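Local coordinates for dihydrodipicolinate synthase (Rhodopseudomonas palustris, PDB 3DZ1), which probably catalyses the condensation of pyruvate with aspartate semialdehyde to 4-hydroxy-tetrahydrodipicolinate, a step of lysine biosynthesis, at residues Pro174-Ile179 with Asp206-Arg211; Met107-Pro112 with Leu144-Val149; Lys25-Ser30 with Leu274-Ala279; Val154-Val159 with Gly189-Leu194; Leu251-His256 with Asp296-Arg301. One frame throughout, in Å; residues are numbered along the deposited sequence.

Interaction 1 (Pro174-Ile179 with Asp206-Arg211)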
# COMPACT_ATOMS: atom_id res chain seq x y z
N PRO A 174 10.71 4.20 13.70
CA PRO A 174 11.35 4.85 14.86
C PRO A 174 10.61 6.11 15.31
O PRO A 174 10.19 6.91 14.48
CB PRO A 174 12.76 5.19 14.33
CG PRO A 174 12.95 4.24 13.18
CD PRO A 174 11.60 4.24 12.53
N GLY A 175 10.48 6.29 16.62
CA GLY A 175 9.78 7.46 17.12
C GLY A 175 10.43 8.19 18.28
O GLY A 175 9.84 9.11 18.83
N LEU A 176 11.65 7.80 18.66
CA LEU A 176 12.29 8.48 19.78
C LEU A 176 12.49 9.98 19.52
O LEU A 176 12.22 10.80 20.40
CB LEU A 176 13.62 7.81 20.12
CG LEU A 176 13.52 6.39 20.69
CD1 LEU A 176 14.91 5.85 21.01
CD2 LEU A 176 12.65 6.40 21.95
N GLU A 177 12.96 10.33 18.33
CA GLU A 177 13.20 11.74 18.02
C GLU A 177 11.90 12.56 17.99
O GLU A 177 11.91 13.75 18.28
CB GLU A 177 13.94 11.89 16.69
CG GLU A 177 15.33 11.25 16.64
CD GLU A 177 16.27 11.73 17.75
OE1 GLU A 177 16.12 12.88 18.23
OE2 GLU A 177 17.17 10.95 18.13
N LYS A 178 10.80 11.91 17.63
CA LYS A 178 9.51 12.60 17.58
C LYS A 178 9.13 13.11 18.97
O LYS A 178 8.60 14.21 19.11
CB LYS A 178 8.42 11.66 17.05
CG LYS A 178 7.00 12.20 17.17
CD LYS A 178 5.99 11.32 16.45
CE LYS A 178 6.05 11.53 14.94
NZ LYS A 178 5.12 10.61 14.21
N ILE A 179 9.40 12.32 20.00
CA ILE A 179 9.07 12.74 21.35
C ILE A 179 9.89 13.98 21.68
O ILE A 179 9.34 14.98 22.14
CB ILE A 179 9.38 11.63 22.37
CG1 ILE A 179 8.52 10.40 22.06
CG2 ILE A 179 9.10 12.13 23.79
CD1 ILE A 179 8.76 9.24 23.00
N ASP A 206 11.76 1.89 27.41
CA ASP A 206 12.91 2.27 28.21
C ASP A 206 13.46 3.63 27.81
O ASP A 206 13.67 4.50 28.67
CB ASP A 206 14.00 1.19 28.15
CG ASP A 206 14.48 0.89 26.74
OD1 ASP A 206 13.73 1.10 25.77
OD2 ASP A 206 15.63 0.43 26.61
N PHE A 207 13.66 3.84 26.52
CA PHE A 207 14.20 5.11 26.05
C PHE A 207 13.12 6.17 25.86
O PHE A 207 13.39 7.36 25.95
CB PHE A 207 15.00 4.90 24.76
CG PHE A 207 16.32 4.22 24.99
CD1 PHE A 207 17.32 4.85 25.72
CD2 PHE A 207 16.56 2.95 24.49
CE1 PHE A 207 18.54 4.22 25.96
CE2 PHE A 207 17.78 2.31 24.72
CZ PHE A 207 18.77 2.95 25.46
N GLU A 208 11.89 5.74 25.61
CA GLU A 208 10.80 6.69 25.43
C GLU A 208 10.60 7.50 26.71
O GLU A 208 10.30 8.69 26.66
CB GLU A 208 9.51 5.96 25.03
CG GLU A 208 9.50 5.54 23.57
CD GLU A 208 8.46 4.49 23.27
OE1 GLU A 208 8.12 4.32 22.08
OE2 GLU A 208 7.99 3.83 24.22
N MSE A 209 10.77 6.85 27.85
CA MSE A 209 10.62 7.54 29.12
C MSE A 209 11.74 8.57 29.26
O MSE A 209 11.51 9.69 29.73
CB MSE A 209 10.67 6.56 30.30
CG MSE A 209 9.46 5.63 30.40
SE MSE A 209 7.73 6.53 30.32
CE MSE A 209 7.92 7.70 31.85
N GLU A 210 12.94 8.20 28.84
CA GLU A 210 14.08 9.11 28.92
C GLU A 210 13.88 10.33 28.02
O GLU A 210 14.31 11.45 28.35
CB GLU A 210 15.38 8.38 28.54
CG GLU A 210 15.68 7.18 29.43
CD GLU A 210 17.04 6.56 29.17
OE1 GLU A 210 17.73 7.00 28.22
OE2 GLU A 210 17.42 5.63 29.92
N ARG A 211 13.23 10.13 26.87
CA ARG A 211 12.98 11.23 25.95
C ARG A 211 11.96 12.22 26.49
O ARG A 211 11.89 13.37 26.03
CB ARG A 211 12.48 10.70 24.60
CG ARG A 211 13.51 9.88 23.84
CD ARG A 211 14.75 10.70 23.57
NE ARG A 211 15.70 9.96 22.74
CZ ARG A 211 16.12 10.36 21.55
NH1 ARG A 211 15.68 11.51 21.04
NH2 ARG A 211 16.98 9.63 20.86

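Interaction 2 (Met107-Pro112 with Leu144-Val149)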
# COMPACT_ATOMS: atom_id res chain seq x y z
N MSE A 107 -10.40 7.66 21.96
CA MSE A 107 -9.20 7.62 21.13
C MSE A 107 -9.60 7.58 19.66
O MSE A 107 -10.55 6.89 19.28
CB MSE A 107 -8.34 6.39 21.47
CG MSE A 107 -7.02 6.33 20.70
SE MSE A 107 -5.83 4.89 21.28
CE MSE A 107 -6.75 3.39 20.49
N ILE A 108 -8.88 8.34 18.84
CA ILE A 108 -9.18 8.39 17.41
C ILE A 108 -7.94 8.16 16.56
O ILE A 108 -6.93 8.87 16.70
CB ILE A 108 -9.80 9.75 17.00
CG1 ILE A 108 -11.00 10.08 17.89
CG2 ILE A 108 -10.25 9.70 15.54
CD1 ILE A 108 -11.58 11.47 17.65
N ALA A 109 -8.03 7.17 15.69
CA ALA A 109 -6.94 6.84 14.78
C ALA A 109 -7.42 7.28 13.40
O ALA A 109 -8.62 7.31 13.14
CB ALA A 109 -6.67 5.34 14.79
N PRO A 110 -6.49 7.62 12.50
CA PRO A 110 -6.90 8.05 11.16
C PRO A 110 -7.16 6.87 10.24
O PRO A 110 -6.62 5.78 10.44
CB PRO A 110 -5.70 8.87 10.70
CG PRO A 110 -4.56 8.07 11.25
CD PRO A 110 -5.03 7.75 12.67
N PRO A 111 -8.01 7.07 9.22
CA PRO A 111 -8.27 5.96 8.29
C PRO A 111 -6.95 5.69 7.57
O PRO A 111 -6.14 6.60 7.38
CB PRO A 111 -9.36 6.52 7.37
CG PRO A 111 -9.17 8.02 7.46
CD PRO A 111 -8.90 8.21 8.93
N PRO A 112 -6.71 4.44 7.15
CA PRO A 112 -5.47 4.07 6.46
C PRO A 112 -5.15 4.73 5.12
O PRO A 112 -4.02 4.63 4.64
CB PRO A 112 -5.60 2.55 6.33
CG PRO A 112 -7.09 2.37 6.15
CD PRO A 112 -7.65 3.31 7.20
N LEU A 144 2.96 1.70 11.70
CA LEU A 144 3.17 0.28 11.46
C LEU A 144 1.91 -0.47 11.03
O LEU A 144 1.95 -1.29 10.12
CB LEU A 144 3.75 -0.40 12.70
CG LEU A 144 4.04 -1.89 12.50
CD1 LEU A 144 5.19 -2.03 11.52
CD2 LEU A 144 4.38 -2.55 13.82
N THR A 145 0.79 -0.19 11.68
CA THR A 145 -0.45 -0.88 11.35
C THR A 145 -1.47 -0.03 10.61
O THR A 145 -2.33 -0.56 9.89
CB THR A 145 -1.13 -1.41 12.63
OG1 THR A 145 -1.55 -0.31 13.44
CG2 THR A 145 -0.16 -2.28 13.43
N LEU A 146 -1.38 1.28 10.77
CA LEU A 146 -2.33 2.19 10.14
C LEU A 146 -1.85 2.85 8.85
O LEU A 146 -2.62 3.54 8.17
CB LEU A 146 -2.76 3.25 11.15
CG LEU A 146 -3.29 2.66 12.47
CD1 LEU A 146 -3.65 3.78 13.42
CD2 LEU A 146 -4.50 1.77 12.19
N SER A 147 -0.57 2.66 8.52
CA SER A 147 0.02 3.22 7.30
C SER A 147 0.25 4.72 7.33
O SER A 147 1.28 5.20 6.88
CB SER A 147 -0.85 2.87 6.08
OG SER A 147 -1.05 1.47 5.98
N VAL A 148 -0.71 5.47 7.86
CA VAL A 148 -0.58 6.92 7.92
C VAL A 148 0.65 7.37 8.70
O VAL A 148 0.96 6.82 9.76
CB VAL A 148 -1.83 7.56 8.55
CG1 VAL A 148 -1.66 9.07 8.63
CG2 VAL A 148 -3.07 7.20 7.74
N VAL A 149 1.35 8.37 8.18
CA VAL A 149 2.52 8.91 8.84
C VAL A 149 2.25 10.37 9.17
O VAL A 149 1.81 11.13 8.30
CB VAL A 149 3.79 8.80 7.95
CG1 VAL A 149 4.98 9.45 8.65
CG2 VAL A 149 4.09 7.35 7.65

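Interaction 3 (Lys25-Ser30 with Leu274-Ala279)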
# COMPACT_ATOMS: atom_id res chain seq x y z
N LYS A 25 -19.00 -15.60 23.20
CA LYS A 25 -19.79 -14.65 23.98
C LYS A 25 -18.89 -13.88 24.93
O LYS A 25 -17.91 -14.42 25.47
CB LYS A 25 -20.89 -15.35 24.77
CG LYS A 25 -20.38 -16.13 25.95
CD LYS A 25 -21.45 -16.99 26.56
CE LYS A 25 -20.85 -17.87 27.62
NZ LYS A 25 -21.84 -18.79 28.22
N ILE A 26 -19.23 -12.62 25.14
CA ILE A 26 -18.47 -11.75 26.03
C ILE A 26 -18.46 -12.30 27.46
O ILE A 26 -19.50 -12.68 28.00
CB ILE A 26 -19.08 -10.33 26.02
CG1 ILE A 26 -19.09 -9.80 24.58
CG2 ILE A 26 -18.27 -9.41 26.93
CD1 ILE A 26 -19.87 -8.52 24.41
N ASP A 27 -17.27 -12.33 28.05
CA ASP A 27 -17.09 -12.84 29.41
C ASP A 27 -17.01 -11.65 30.38
O ASP A 27 -15.93 -11.12 30.62
CB ASP A 27 -15.80 -13.67 29.47
CG ASP A 27 -15.48 -14.17 30.87
OD1 ASP A 27 -16.23 -13.87 31.82
OD2 ASP A 27 -14.46 -14.88 31.01
N ASP A 28 -18.16 -11.25 30.92
CA ASP A 28 -18.24 -10.11 31.84
C ASP A 28 -17.51 -10.29 33.16
O ASP A 28 -17.00 -9.33 33.74
CB ASP A 28 -19.70 -9.75 32.11
CG ASP A 28 -20.37 -9.13 30.90
OD1 ASP A 28 -19.84 -8.14 30.37
OD2 ASP A 28 -21.44 -9.63 30.49
N VAL A 29 -17.48 -11.52 33.66
CA VAL A 29 -16.80 -11.82 34.91
C VAL A 29 -15.32 -11.46 34.77
O VAL A 29 -14.72 -10.88 35.67
CB VAL A 29 -16.93 -13.31 35.27
CG1 VAL A 29 -16.24 -13.60 36.58
CG2 VAL A 29 -18.40 -13.70 35.35
N SER A 30 -14.75 -11.81 33.62
CA SER A 30 -13.34 -11.54 33.35
C SER A 30 -13.08 -10.05 33.13
O SER A 30 -12.00 -9.55 33.45
CB SER A 30 -12.87 -12.34 32.13
OG SER A 30 -12.69 -13.70 32.48
N LEU A 274 -6.59 -14.19 35.10
CA LEU A 274 -7.41 -13.01 34.83
C LEU A 274 -8.52 -13.29 33.82
O LEU A 274 -9.59 -12.68 33.88
CB LEU A 274 -6.52 -11.86 34.35
CG LEU A 274 -5.41 -11.48 35.34
CD1 LEU A 274 -4.50 -10.43 34.72
CD2 LEU A 274 -6.04 -10.97 36.63
N LEU A 275 -8.26 -14.19 32.88
CA LEU A 275 -9.27 -14.55 31.88
C LEU A 275 -9.69 -16.00 32.10
O LEU A 275 -8.85 -16.84 32.45
CB LEU A 275 -8.71 -14.40 30.46
CG LEU A 275 -8.32 -13.02 29.94
CD1 LEU A 275 -7.88 -13.12 28.48
CD2 LEU A 275 -9.49 -12.07 30.07
N SER A 276 -10.97 -16.29 31.92
CA SER A 276 -11.49 -17.65 32.07
C SER A 276 -11.08 -18.44 30.83
O SER A 276 -10.76 -19.63 30.91
CB SER A 276 -13.02 -17.65 32.16
OG SER A 276 -13.46 -17.07 33.37
N SER A 277 -11.11 -17.76 29.69
CA SER A 277 -10.74 -18.36 28.41
C SER A 277 -9.85 -17.41 27.62
O SER A 277 -9.98 -16.19 27.73
CB SER A 277 -11.99 -18.69 27.60
OG SER A 277 -11.63 -19.08 26.28
N SER A 278 -8.96 -17.98 26.81
CA SER A 278 -8.05 -17.20 25.98
C SER A 278 -8.64 -17.02 24.59
O SER A 278 -7.97 -16.53 23.68
CB SER A 278 -6.70 -17.91 25.88
OG SER A 278 -6.86 -19.21 25.32
N ALA A 279 -9.89 -17.41 24.43
CA ALA A 279 -10.58 -17.33 23.14
C ALA A 279 -10.69 -15.94 22.52
O ALA A 279 -10.79 -14.92 23.21
CB ALA A 279 -11.97 -17.94 23.27
O HOH W 1 -12.25 -15.23 29.19
O HOH W 2 -15.60 -15.86 33.68

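Interaction 4 (Val154-Val159 with Gly189-Leu194)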
# COMPACT_ATOMS: atom_id res chain seq x y z
N VAL A 154 2.73 18.13 12.00
CA VAL A 154 1.35 17.78 11.68
C VAL A 154 0.62 17.48 12.99
O VAL A 154 -0.53 17.87 13.18
CB VAL A 154 1.27 16.55 10.74
CG1 VAL A 154 -0.12 15.91 10.80
CG2 VAL A 154 1.56 16.97 9.31
N ILE A 155 1.30 16.77 13.88
CA ILE A 155 0.71 16.44 15.17
C ILE A 155 0.42 17.74 15.91
O ILE A 155 -0.67 17.92 16.46
CB ILE A 155 1.67 15.57 16.01
CG1 ILE A 155 1.76 14.18 15.39
CG2 ILE A 155 1.17 15.49 17.47
CD1 ILE A 155 2.81 13.28 16.02
N ARG A 156 1.39 18.66 15.92
CA ARG A 156 1.21 19.94 16.60
C ARG A 156 -0.01 20.68 16.07
O ARG A 156 -0.79 21.25 16.84
CB ARG A 156 2.46 20.81 16.42
CG ARG A 156 2.29 22.22 16.99
CD ARG A 156 3.58 23.03 16.87
NE ARG A 156 3.98 23.22 15.49
CZ ARG A 156 5.12 23.79 15.11
NH1 ARG A 156 5.98 24.23 16.02
NH2 ARG A 156 5.40 23.91 13.82
N GLN A 157 -0.18 20.68 14.75
CA GLN A 157 -1.31 21.34 14.13
C GLN A 157 -2.64 20.70 14.54
O GLN A 157 -3.60 21.40 14.87
CB GLN A 157 -1.17 21.30 12.60
CG GLN A 157 -2.35 21.87 11.84
CD GLN A 157 -1.97 22.27 10.42
OE1 GLN A 157 -1.17 21.59 9.77
NE2 GLN A 157 -2.55 23.37 9.94
N ILE A 158 -2.68 19.37 14.52
CA ILE A 158 -3.89 18.64 14.91
C ILE A 158 -4.30 19.03 16.32
O ILE A 158 -5.48 19.29 16.59
CB ILE A 158 -3.65 17.12 14.88
CG1 ILE A 158 -3.41 16.65 13.45
CG2 ILE A 158 -4.85 16.39 15.49
CD1 ILE A 158 -2.97 15.21 13.34
N VAL A 159 -3.33 19.05 17.23
CA VAL A 159 -3.59 19.39 18.62
C VAL A 159 -4.05 20.84 18.79
O VAL A 159 -5.07 21.11 19.42
CB VAL A 159 -2.34 19.16 19.49
CG1 VAL A 159 -2.59 19.67 20.90
CG2 VAL A 159 -1.99 17.67 19.52
N GLY A 189 6.99 27.14 23.07
CA GLY A 189 5.66 27.73 23.13
C GLY A 189 4.71 27.52 21.97
O GLY A 189 3.60 28.07 21.98
N SER A 190 5.11 26.73 20.98
CA SER A 190 4.23 26.48 19.84
C SER A 190 3.25 25.34 20.11
O SER A 190 2.28 25.17 19.38
CB SER A 190 5.06 26.18 18.59
OG SER A 190 5.90 25.05 18.77
N LEU A 191 3.50 24.57 21.16
CA LEU A 191 2.62 23.46 21.50
C LEU A 191 2.20 23.51 22.98
O LEU A 191 3.05 23.59 23.87
CB LEU A 191 3.30 22.12 21.20
CG LEU A 191 2.50 20.84 21.47
CD1 LEU A 191 1.21 20.85 20.66
CD2 LEU A 191 3.35 19.63 21.12
N ARG A 192 0.89 23.45 23.22
CA ARG A 192 0.35 23.49 24.57
C ARG A 192 0.55 22.16 25.29
O ARG A 192 1.06 21.21 24.72
CB ARG A 192 -1.14 23.83 24.53
CG ARG A 192 -2.02 22.76 23.90
CD ARG A 192 -3.48 23.17 24.05
NE ARG A 192 -4.41 22.46 23.17
CZ ARG A 192 -4.70 21.17 23.24
NH1 ARG A 192 -4.14 20.39 24.16
NH2 ARG A 192 -5.61 20.67 22.41
N PRO A 193 0.14 22.08 26.57
CA PRO A 193 0.28 20.84 27.34
C PRO A 193 -0.31 19.66 26.57
O PRO A 193 -1.39 19.76 25.99
CB PRO A 193 -0.48 21.14 28.62
CG PRO A 193 -0.18 22.59 28.83
CD PRO A 193 -0.38 23.16 27.44
N LEU A 194 0.41 18.54 26.58
CA LEU A 194 -0.03 17.34 25.88
C LEU A 194 0.57 16.10 26.52
O LEU A 194 1.78 16.01 26.69
CB LEU A 194 0.42 17.40 24.41
CG LEU A 194 0.07 16.21 23.51
CD1 LEU A 194 -1.42 16.19 23.24
CD2 LEU A 194 0.84 16.30 22.20

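Interaction 5 (Leu251-His256 with Asp296-Arg301)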
# COMPACT_ATOMS: atom_id res chain seq x y z
N LEU A 251 9.99 -11.27 26.20
CA LEU A 251 8.56 -11.54 26.10
C LEU A 251 7.85 -10.38 25.43
O LEU A 251 6.89 -10.58 24.68
CB LEU A 251 7.96 -11.81 27.48
CG LEU A 251 6.47 -12.15 27.52
CD1 LEU A 251 6.19 -13.38 26.67
CD2 LEU A 251 6.03 -12.37 28.96
N ILE A 252 8.29 -9.16 25.70
CA ILE A 252 7.69 -8.00 25.07
C ILE A 252 7.80 -8.16 23.55
O ILE A 252 6.82 -7.95 22.82
CB ILE A 252 8.42 -6.70 25.49
CG1 ILE A 252 8.05 -6.35 26.93
CG2 ILE A 252 8.06 -5.56 24.53
CD1 ILE A 252 8.84 -5.19 27.52
N ARG A 253 8.97 -8.54 23.07
CA ARG A 253 9.14 -8.69 21.63
C ARG A 253 8.40 -9.90 21.06
O ARG A 253 7.96 -9.86 19.91
CB ARG A 253 10.63 -8.74 21.24
CG ARG A 253 11.40 -9.91 21.78
CD ARG A 253 11.29 -11.14 20.89
NE ARG A 253 11.58 -12.32 21.69
CZ ARG A 253 12.47 -13.26 21.39
NH1 ARG A 253 13.18 -13.18 20.28
NH2 ARG A 253 12.65 -14.27 22.23
N TYR A 254 8.25 -10.95 21.85
CA TYR A 254 7.53 -12.13 21.36
C TYR A 254 6.06 -11.77 21.16
O TYR A 254 5.44 -12.17 20.17
CB TYR A 254 7.64 -13.30 22.34
CG TYR A 254 7.28 -14.64 21.72
CD1 TYR A 254 8.27 -15.47 21.19
CD2 TYR A 254 5.95 -15.06 21.62
CE1 TYR A 254 7.94 -16.68 20.57
CE2 TYR A 254 5.61 -16.26 21.01
CZ TYR A 254 6.61 -17.07 20.48
OH TYR A 254 6.28 -18.25 19.85
N GLU A 255 5.50 -11.01 22.10
CA GLU A 255 4.11 -10.59 22.03
C GLU A 255 3.90 -9.53 20.95
O GLU A 255 2.79 -9.33 20.46
CB GLU A 255 3.66 -10.03 23.38
CG GLU A 255 2.16 -9.81 23.50
CD GLU A 255 1.77 -9.00 24.73
OE1 GLU A 255 2.09 -9.42 25.85
OE2 GLU A 255 1.14 -7.93 24.56
N HIS A 256 4.99 -8.84 20.61
CA HIS A 256 4.96 -7.78 19.60
C HIS A 256 5.00 -8.36 18.19
O HIS A 256 5.82 -7.95 17.36
CB HIS A 256 6.16 -6.85 19.82
CG HIS A 256 6.18 -5.66 18.90
ND1 HIS A 256 5.19 -4.70 18.89
CD2 HIS A 256 7.08 -5.27 17.96
CE1 HIS A 256 5.48 -3.78 18.00
NE2 HIS A 256 6.62 -4.10 17.42
N ASP A 296 5.97 -20.13 27.42
CA ASP A 296 6.18 -20.67 28.77
C ASP A 296 7.65 -20.55 29.15
O ASP A 296 7.98 -20.25 30.30
CB ASP A 296 5.77 -22.14 28.85
CG ASP A 296 4.26 -22.34 28.78
OD1 ASP A 296 3.52 -21.35 28.96
OD2 ASP A 296 3.82 -23.49 28.56
N TYR A 297 8.54 -20.81 28.19
CA TYR A 297 9.97 -20.73 28.45
C TYR A 297 10.35 -19.31 28.86
O TYR A 297 11.08 -19.10 29.83
CB TYR A 297 10.77 -21.15 27.21
CG TYR A 297 12.26 -21.15 27.42
CD1 TYR A 297 12.86 -22.04 28.32
CD2 TYR A 297 13.09 -20.27 26.73
CE1 TYR A 297 14.24 -22.05 28.52
CE2 TYR A 297 14.47 -20.27 26.92
CZ TYR A 297 15.04 -21.16 27.81
OH TYR A 297 16.41 -21.16 27.99
N LEU A 298 9.87 -18.33 28.10
CA LEU A 298 10.17 -16.93 28.40
C LEU A 298 9.62 -16.56 29.78
O LEU A 298 10.28 -15.86 30.55
CB LEU A 298 9.56 -16.02 27.33
CG LEU A 298 10.13 -16.18 25.92
CD1 LEU A 298 9.42 -15.22 24.97
CD2 LEU A 298 11.63 -15.91 25.93
N LEU A 299 8.42 -17.03 30.08
CA LEU A 299 7.79 -16.77 31.36
C LEU A 299 8.62 -17.33 32.51
O LEU A 299 8.77 -16.69 33.56
CB LEU A 299 6.38 -17.38 31.41
CG LEU A 299 5.30 -16.71 30.56
CD1 LEU A 299 4.02 -17.56 30.55
CD2 LEU A 299 5.01 -15.32 31.13
N SER A 300 9.17 -18.53 32.30
CA SER A 300 9.97 -19.19 33.32
C SER A 300 11.26 -18.45 33.62
O SER A 300 11.77 -18.51 34.75
CB SER A 300 10.30 -20.63 32.89
OG SER A 300 11.26 -20.64 31.85
N ARG A 301 11.79 -17.75 32.62
CA ARG A 301 13.03 -17.00 32.79
C ARG A 301 12.80 -15.64 33.43
O ARG A 301 13.72 -15.03 33.98
CB ARG A 301 13.72 -16.83 31.43
CG ARG A 301 14.30 -18.14 30.90
CD ARG A 301 14.62 -18.07 29.42
NE ARG A 301 15.67 -17.11 29.11
CZ ARG A 301 16.95 -17.25 29.45
NH1 ARG A 301 17.35 -18.32 30.12
NH2 ARG A 301 17.83 -16.32 29.10

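Interaction 1 (Pro174-Ile179 with Asp206-Arg211)
Helix 176-188 starts beside helix 205-211, with the CA atoms of Leu176 and Glu208 6.1 Å apart and Ile179 facing Arg211 at nearly the same spacing. Both helices lie on the outer layer of the TIM barrel, and Gly175 occupies the N-cap position of the first. Leucine and isoleucine suit the inner part of this interface. Leu176 CD2 touches Glu208 CG at 3.6 Å while its other methyl, CD1, rests on Phe207 CB; Ile179 sets CG2 against Arg211 CB at 3.8 Å and CD1 against Glu208 CG. Arg211 bends at chi2 (-59°), which brings its guanidinium over Leu176, whose CB lies 3.8 Å above the centre of one face. The group meets Glu177 end-on, NH2 bonding OE2 at 3.0 Å and NH1 bonding OE1 at 3.2 Å. Both oxygens stay close to the guanidinium plane, yet the carboxylate is turned 69° from it, so they are met from above their own plane. With an alanine here instead of Arg211, Glu177 would probably lose its charged mate across the helices, and Leu176 CB its flat cover. Glu294 of the second subunit pairs with Arg211 NE, and Thr288 of that subunit bonds Glu177 OE2. One arginine thus couples a buried apolar seam to charged groups at the subunit interface, where two nearby carboxylates probably stabilise its positive charge.

Interaction 2 (Met107-Pro112 with Leu144-Val149)
Ala109 and Leu146 meet where two neighbouring strand-to-helix connections of the TIM barrel run side by side, one following strand 105-108 and the other strand 137-141. Apolar packing carries most of the contact. Leu146 CD1 reaches Ala109 CB at 3.7 Å; with CG beside the backbone N (chi1 -53°), this branch is brought to the partner although the bond from CA to CB does not point there. Alanine is small enough to sit under the leucine methyl, and CD of Pro110 lies a little further off. Val148 packs against the Pro110 ring, its CB 3.9 Å from CG. The rigid proline run Pro110-Pro112 suits this place because it offers fixed hydrocarbon surfaces and has no N-H to satisfy. Behind the pair, helix 117-131 supplies Phe124 against Pro110 and Ile120 against Val148.

Polar atoms take part through the main chain. Leu146 O accepts a CA-H...O contact from Pro112 CA at 3.4 Å, with 138° at the hydrogen. Just beyond it the chain leaves helix 143-146 at Ser147, with positive phi (72°), and the following Val148 points its CB toward the prolines. In the tightest approach, Val148 CG2 presses on Pro111 O at 3.1 Å.

Interaction 3 (Lys25-Ser30 with Leu274-Ala279)
Ser30 OG is held from two sides: it donates to Asp27 OD2 at 2.6 Å and accepts from the backbone N of Ser276 across the contact at 3.2 Å, the N-H...O angle being 144°. A serine is well suited here, since one small hydroxyl can both give and receive. Its CB also touches the side chain of Leu275 through CD2, at 4.0 Å, the main apolar touch in an otherwise polar meeting.

Asp27 swings its CG opposite the backbone N (chi1 177°), which turns the carboxylate back over the first turn of the helix. There OD1 accepts from Ser30 N at 3.1 Å, and both protein donors approach from above the carboxylate plane. OD2 is also close to the second segment, lying 3.3 Å from Ser276 CB. Water extends the link: one molecule donates to Asp27 OD1 at 2.8 Å and is hydrogen-bonded to Ser276 OG, while another accepts from Ser277 N at 2.8 Å close to Asp27 OD2. The buried carboxylate is therefore surrounded by donors, which probably supports its negative charge.

Pro19 packs against Asp27, Ser30 and Leu275 together, and Arg33 NH1 bonds Leu274 O. Here an aspartate N-cap opening helix 28-40 is tied to the irregular loop that joins helices 260-271 and 289-301, a loop in which Ser277 OG, accepting from Ala279 N, forms an ST turn.

Interaction 4 (Val154-Val159 with Gly189-Leu194)
Arg156 lies across Ser190 and Leu191, joining helix 152-161 of the TIM barrel to the loop that leads from helix 176-188 into strand 195-198. From CB the side chain sets out toward the loop with CG opposite the backbone N (chi1 174°). CG passes Leu191 CD1 at 4.1 Å, and CD lies 3.5 Å from Ser190 O. A bend at chi3 (62°) then brings the guanidinium alongside Ser190, where NH1 donates to Ser190 OG at 2.9 Å; the hydroxyl oxygen lies near the guanidinium plane. Arginine suits the place because its long aliphatic part covers the leucine while its head reaches the serine and makes a cation-pi contact with Phe185. A leucine at this position would probably leave Ser190 OG without its arginine donor and Phe185 without its cationic partner. Ser190 OG is also bonded to Asp188 and to Phe185 O, just behind the Schellman motif that ends helix 176-188 at Gly189, where a positive phi is needed.

One turn further on, Val159 meets the loop with both methyls. CG1 touches Leu191 CD1 at 4.0 Å and sits 3.4 Å above the centre of the Arg192 guanidinium, whose NH1 bonds Cys165 O. On the other branch, Val159 CG2 meets Leu194 CD1 at 4.0 Å.

Interaction 5 (Leu251-His256 with Asp296-Arg301)
Leu251 and Leu298 form the close part of this helix-helix contact, their CA atoms 6.1 Å apart. The short helical segments run nearly antiparallel, at 157°, with axes 10.6 Å apart, a spacing that the leucines bridge. Leu298 CD1 does most of the touching. It enters the angle between Leu251 and Tyr254, 3.9 Å from Leu251 CA and 3.7 Å from Tyr254 CB, and approaches the base of the tyrosine ring obliquely. Leu251 has its CG opposite the backbone N (chi1 -178°), which carries its branches toward the partner helix, and its CD1 lies 4.1 Å from Leu298 CD1. Branched, flexible leucines suit such a seam, because their methyls can interlock without polar groups to satisfy.

Toward the margins the contact thins. On one flank Leu251 CD2 and Leu299 CD2 meet at 3.8 Å, but Leu299 is partly open to solvent and Ser300 beyond it is exposed. On the other, Leu298 CD2 reaches the edge of the Arg253 guanidinium only at 4.2 Å from NH2. That arginine's charge is answered elsewhere, by Asp206 of the second subunit, and the same subunit brings its Phe207 onto Leu298; this flank is therefore roofed by protein.

Tyr254 OH bonds Glu294 in the same helix as Leu298, while Val264 of helix 260-271 packs on the tyrosine. The last helix of the chain, 289-301, thus lies against helix 238-255, with helix 260-271 alongside and a neighbouring subunit over one side, outside the layer of barrel strands.

Overall arrangement
Along the chain, interaction 2 comes first, then interactions 4 and 1, whose segments alternate, all within the loop closed by interaction 3. Interactions 1, 2 and 4 belong to the eight-stranded barrel and its helices and connections, their centres 17 to 19 Å apart; interactions 1 and 4 touch, Lys178 CD meeting Ile155 CD1 at 3.8 Å. Interactions 3 and 5 lie where the C-terminal helices pack, about 22 Å apart between centres, and interleave along the sequence; interaction 3 ties this region back to the first barrel helix, 28-40. Interactions 1 and 5 both reach the second subunit, so both barrel and C-terminal helices contribute to that interface of the four-chain assembly.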